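Farnesyltransferase, putative (Trypanosoma cruzi, PDB 3WCA) probably condenses two farnesyl diphosphate molecules into squalene with magnesium and NADPH or NADH, the first committed step towards lanosterol. Local coordinates at residues A[26-34]-A[109-120]. The protein carries 1 engineered substitution. Numbering follows the deposited sequence.
Sequences EDLRFCYDI and ELLERYTHVTRA
Phe30 and His116 form an offset stack, with ring centroids 4.5 Å apart and planes tilted by 27°. ND1 of His116 lies over one face of the Phe30 ring, towards its rim. In return, Phe30 CB sits over a face of the imidazole in a CH-pi contact, 4.2 Å from the ring centroid. The phenyl ring reaches across the gap because its CG is anti to the backbone N (chi1 168°). A weak hydrogen bond from His116 ND1 to Arg113 O, 3.3 Å long, ties the imidazole to the turn between its two helices.

Arg113 and Glu109 border the CD1-CE1 side of the phenyl ring. Phe30 CE1 lies over a face of the Arg113 guanidinium, 3.5 Å from NH1, with the two planes steeply inclined. Glu109 OE2 approaches the ring edge and forms a salt bridge with Arg113 NH1 at 3.4 Å, whose hydrogen bond is weak. OE1 of Glu109 forms a salt bridge with Arg106.

Asp27 is the charged residue of helix 26-34 that touches His116 and Arg119. Its OD1 comes to the edge of the imidazole, 3.0 Å from His116 CD2. The ion pair with Arg119 is long and purely electrostatic, since the carboxylate oxygen lies well out of the guanidinium plane. Asp27 OD2 forms its stronger salt bridge with Arg123.

Apolar contacts fill the inner side. Cys31 SG rests on Val117 and Ala120, Leu28 CD2 touches Ala120 CB at 4.0 Å, and Ile34 CG2 meets Leu110 CD1.

No hydrogen bond crosses between the segments, so packing and charge join them. Helices 26-34 and 115-120 cross at -122°, their axes 8.3 Å apart. This is helix packing within the all-helical isoprenoid synthase fold, away from the bound ligand. Helix 26-38 packs against the bend between helices 105-112 and 115-122, while its Leu28, Cys31 and Ile34 also touch helix 51-72, which carries the magnesium ligand Asp68.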
loop_
_atom_site.group_PDB
_atom_site.type_symbol
_atom_site.label_atom_id
_atom_site.label_comp_id
_atom_site.label_asym_id
_atom_site.label_seq_id
_atom_site.Cartn_x
_atom_site.Cartn_y
_atom_site.Cartn_z
ATOM N N GLU A 26 18.897 -21.517 -4.340
ATOM C CA GLU A 26 19.482 -20.568 -3.397
ATOM C C GLU A 26 19.019 -19.148 -3.705
ATOM O O GLU A 26 18.917 -18.311 -2.805
ATOM C CB GLU A 26 21.014 -20.636 -3.449
ATOM C CG GLU A 26 21.721 -19.447 -2.788
ATOM C CD GLU A 26 23.239 -19.589 -2.764
ATOM O OE1 GLU A 26 23.829 -19.947 -3.809
ATOM O OE2 GLU A 26 23.845 -19.328 -1.699
ATOM N N ASP A 27 18.741 -18.882 -4.979
ATOM C CA ASP A 27 18.290 -17.561 -5.393
ATOM C C ASP A 27 16.935 -17.250 -4.765
ATOM O O ASP A 27 16.743 -16.176 -4.197
ATOM C CB ASP A 27 18.194 -17.474 -6.921
ATOM C CG ASP A 27 19.535 -17.686 -7.603
ATOM O OD1 ASP A 27 20.521 -17.029 -7.203
ATOM O OD2 ASP A 27 19.600 -18.507 -8.543
ATOM N N LEU A 28 15.999 -18.189 -4.870
ATOM C CA LEU A 28 14.682 -17.995 -4.280
ATOM C C LEU A 28 14.807 -17.824 -2.774
ATOM O O LEU A 28 14.149 -16.970 -2.186
ATOM C CB LEU A 28 13.762 -19.177 -4.588
ATOM C CG LEU A 28 12.952 -19.074 -5.880
ATOM C CD1 LEU A 28 11.993 -20.254 -5.981
ATOM C CD2 LEU A 28 12.176 -17.765 -5.889
ATOM N N ARG A 29 15.661 -18.626 -2.148
ATOM C CA ARG A 29 15.840 -18.531 -0.704
ATOM C C ARG A 29 16.315 -17.148 -0.277
ATOM O O ARG A 29 15.848 -16.608 0.727
ATOM C CB ARG A 29 16.814 -19.606 -0.210
ATOM C CG ARG A 29 16.186 -20.999 -0.160
ATOM C CD ARG A 29 17.165 -22.051 0.358
ATOM N NE ARG A 29 16.528 -23.362 0.478
ATOM C CZ ARG A 29 15.669 -23.697 1.439
ATOM N NH1 ARG A 29 15.338 -22.822 2.382
ATOM N NH2 ARG A 29 15.126 -24.906 1.449
ATOM N N PHE A 30 17.243 -16.573 -1.038
ATOM C CA PHE A 30 17.742 -15.247 -0.723
ATOM C C PHE A 30 16.570 -14.283 -0.836
ATOM O O PHE A 30 16.358 -13.429 0.029
ATOM C CB PHE A 30 18.827 -14.827 -1.709
ATOM C CG PHE A 30 19.191 -13.368 -1.615
ATOM C CD1 PHE A 30 20.158 -12.934 -0.716
ATOM C CD2 PHE A 30 18.529 -12.424 -2.397
ATOM C CE1 PHE A 30 20.461 -11.584 -0.598
ATOM C CE2 PHE A 30 18.823 -11.070 -2.285
ATOM C CZ PHE A 30 19.786 -10.647 -1.388
ATOM N N CYS A 31 15.817 -14.418 -1.922
ATOM C CA CYS A 31 14.659 -13.568 -2.160
ATOM C C CYS A 31 13.731 -13.546 -0.950
ATOM O O CYS A 31 13.375 -12.481 -0.447
ATOM C CB CYS A 31 13.894 -14.055 -3.390
ATOM S SG CYS A 31 14.669 -13.635 -4.968
ATOM N N TYR A 32 13.343 -14.728 -0.486
ATOM C CA TYR A 32 12.457 -14.831 0.662
ATOM C C TYR A 32 13.144 -14.336 1.923
ATOM O O TYR A 32 12.489 -13.844 2.839
ATOM C CB TYR A 32 11.986 -16.275 0.837
ATOM C CG TYR A 32 10.864 -16.668 -0.102
ATOM C CD1 TYR A 32 9.588 -16.120 0.035
ATOM C CD2 TYR A 32 11.079 -17.582 -1.131
ATOM C CE1 TYR A 32 8.553 -16.470 -0.830
ATOM C CE2 TYR A 32 10.048 -17.941 -2.001
ATOM C CZ TYR A 32 8.790 -17.382 -1.846
ATOM O OH TYR A 32 7.779 -17.741 -2.707
ATOM N N ASP A 33 14.467 -14.460 1.967
ATOM C CA ASP A 33 15.233 -14.000 3.119
ATOM C C ASP A 33 15.335 -12.485 3.133
ATOM O O ASP A 33 15.231 -11.856 4.186
ATOM C CB ASP A 33 16.638 -14.598 3.102
ATOM C CG ASP A 33 16.731 -15.892 3.879
ATOM O OD1 ASP A 33 15.808 -16.731 3.766
ATOM O OD2 ASP A 33 17.740 -16.074 4.597
ATOM N N ILE A 34 15.540 -11.887 1.966
ATOM C CA ILE A 34 15.654 -10.444 1.920
ATOM C C ILE A 34 14.263 -9.866 2.149
ATOM O O ILE A 34 14.107 -8.839 2.795
ATOM C CB ILE A 34 16.263 -9.972 0.564
ATOM C CG1 ILE A 34 16.837 -8.566 0.720
ATOM C CG2 ILE A 34 15.232 -10.003 -0.533
ATOM C CD1 ILE A 34 18.101 -8.521 1.569
ATOM N N GLU A 109 21.570 -4.074 0.447
ATOM C CA GLU A 109 21.975 -5.431 0.092
ATOM C C GLU A 109 21.132 -5.991 -1.057
ATOM O O GLU A 109 21.635 -6.735 -1.899
ATOM C CB GLU A 109 21.841 -6.336 1.314
ATOM C CG GLU A 109 22.488 -7.704 1.175
ATOM C CD GLU A 109 22.179 -8.593 2.368
ATOM O OE1 GLU A 109 22.057 -8.054 3.488
ATOM O OE2 GLU A 109 22.065 -9.824 2.192
ATOM N N LEU A 110 19.848 -5.637 -1.080
ATOM C CA LEU A 110 18.946 -6.108 -2.130
ATOM C C LEU A 110 19.475 -5.684 -3.497
ATOM O O LEU A 110 19.511 -6.473 -4.442
ATOM C CB LEU A 110 17.542 -5.535 -1.922
ATOM C CG LEU A 110 16.509 -5.769 -3.029
ATOM C CD1 LEU A 110 16.299 -7.250 -3.264
ATOM C CD2 LEU A 110 15.195 -5.104 -2.630
ATOM N N LEU A 111 19.894 -4.431 -3.594
ATOM C CA LEU A 111 20.414 -3.929 -4.848
ATOM C C LEU A 111 21.802 -4.469 -5.190
ATOM O O LEU A 111 22.054 -4.808 -6.339
ATOM C CB LEU A 111 20.417 -2.400 -4.830
ATOM C CG LEU A 111 19.007 -1.802 -4.851
ATOM C CD1 LEU A 111 19.073 -0.317 -4.552
ATOM C CD2 LEU A 111 18.368 -2.049 -6.210
ATOM N N GLU A 112 22.692 -4.565 -4.202
ATOM C CA GLU A 112 24.048 -5.065 -4.450
ATOM C C GLU A 112 24.058 -6.524 -4.883
ATOM O O GLU A 112 24.843 -6.917 -5.746
ATOM C CB GLU A 112 24.921 -4.897 -3.207
ATOM C CG GLU A 112 25.035 -3.459 -2.737
ATOM C CD GLU A 112 25.861 -3.313 -1.478
ATOM O OE1 GLU A 112 25.676 -4.123 -0.549
ATOM O OE2 GLU A 112 26.686 -2.379 -1.412
ATOM N N ARG A 113 23.187 -7.328 -4.285
ATOM C CA ARG A 113 23.099 -8.738 -4.635
ATOM C C ARG A 113 21.815 -8.962 -5.422
ATOM O O ARG A 113 21.188 -10.016 -5.325
ATOM C CB ARG A 113 23.101 -9.599 -3.370
ATOM C CG ARG A 113 24.390 -9.505 -2.570
ATOM C CD ARG A 113 24.331 -10.361 -1.312
ATOM N NE ARG A 113 24.308 -11.796 -1.591
ATOM C CZ ARG A 113 24.011 -12.722 -0.683
ATOM N NH1 ARG A 113 23.710 -12.360 0.557
ATOM N NH2 ARG A 113 24.017 -14.008 -1.011
ATOM N N TYR A 114 21.445 -7.962 -6.213
ATOM C CA TYR A 114 20.232 -8.010 -7.023
ATOM C C TYR A 114 20.238 -9.156 -8.033
ATOM O O TYR A 114 19.228 -9.431 -8.683
ATOM C CB TYR A 114 20.056 -6.678 -7.754
ATOM C CG TYR A 114 18.672 -6.458 -8.327
ATOM C CD1 TYR A 114 17.589 -6.166 -7.494
ATOM C CD2 TYR A 114 18.450 -6.514 -9.702
ATOM C CE1 TYR A 114 16.322 -5.929 -8.018
ATOM C CE2 TYR A 114 17.187 -6.281 -10.236
ATOM C CZ TYR A 114 16.129 -5.985 -9.387
ATOM O OH TYR A 114 14.891 -5.723 -9.911
ATOM N N THR A 115 21.374 -9.830 -8.161
ATOM C CA THR A 115 21.484 -10.940 -9.098
ATOM C C THR A 115 20.515 -12.071 -8.764
ATOM O O THR A 115 19.913 -12.671 -9.656
ATOM C CB THR A 115 22.902 -11.530 -9.102
ATOM O OG1 THR A 115 23.858 -10.478 -9.256
ATOM C CG2 THR A 115 23.059 -12.515 -10.244
ATOM N N HIS A 116 20.367 -12.366 -7.477
ATOM C CA HIS A 116 19.480 -13.451 -7.067
ATOM C C HIS A 116 18.052 -13.253 -7.528
ATOM O O HIS A 116 17.364 -14.212 -7.855
ATOM C CB HIS A 116 19.500 -13.624 -5.553
ATOM C CG HIS A 116 20.832 -14.029 -5.012
ATOM N ND1 HIS A 116 21.677 -13.145 -4.377
ATOM C CD2 HIS A 116 21.475 -15.220 -5.028
ATOM C CE1 HIS A 116 22.785 -13.774 -4.025
ATOM N NE2 HIS A 116 22.688 -15.035 -4.409
ATOM N N VAL A 117 17.613 -12.001 -7.553
ATOM C CA VAL A 117 16.256 -11.676 -7.968
ATOM C C VAL A 117 16.065 -11.882 -9.466
ATOM O O VAL A 117 15.073 -12.463 -9.899
ATOM C CB VAL A 117 15.904 -10.207 -7.629
ATOM C CG1 VAL A 117 14.438 -9.950 -7.919
ATOM C CG2 VAL A 117 16.220 -9.918 -6.181
ATOM N N THR A 118 17.010 -11.394 -10.262
ATOM C CA THR A 118 16.898 -11.545 -11.710
ATOM C C THR A 118 17.005 -13.009 -12.113
ATOM O O THR A 118 16.332 -13.448 -13.047
ATOM C CB THR A 118 17.963 -10.728 -12.446
ATOM O OG1 THR A 118 19.262 -11.101 -11.977
ATOM C CG2 THR A 118 17.740 -9.242 -12.208
ATOM N N ARG A 119 17.838 -13.774 -11.414
ATOM C CA ARG A 119 17.966 -15.197 -11.737
ATOM C C ARG A 119 16.626 -15.867 -11.483
ATOM O O ARG A 119 16.076 -16.533 -12.355
ATOM C CB ARG A 119 19.018 -15.881 -10.866
ATOM C CG ARG A 119 20.423 -15.365 -11.029
ATOM C CD ARG A 119 21.393 -16.361 -10.431
ATOM N NE ARG A 119 22.725 -15.797 -10.254
ATOM C CZ ARG A 119 23.837 -16.524 -10.234
ATOM N NH1 ARG A 119 23.775 -17.844 -10.386
ATOM N NH2 ARG A 119 25.009 -15.933 -10.050
ATOM N N ALA A 120 16.115 -15.690 -10.268
ATOM C CA ALA A 120 14.832 -16.260 -9.883
ATOM C C ALA A 120 13.784 -15.817 -10.893
ATOM O O ALA A 120 12.896 -16.583 -11.272
ATOM C CB ALA A 120 14.452 -15.780 -8.494
#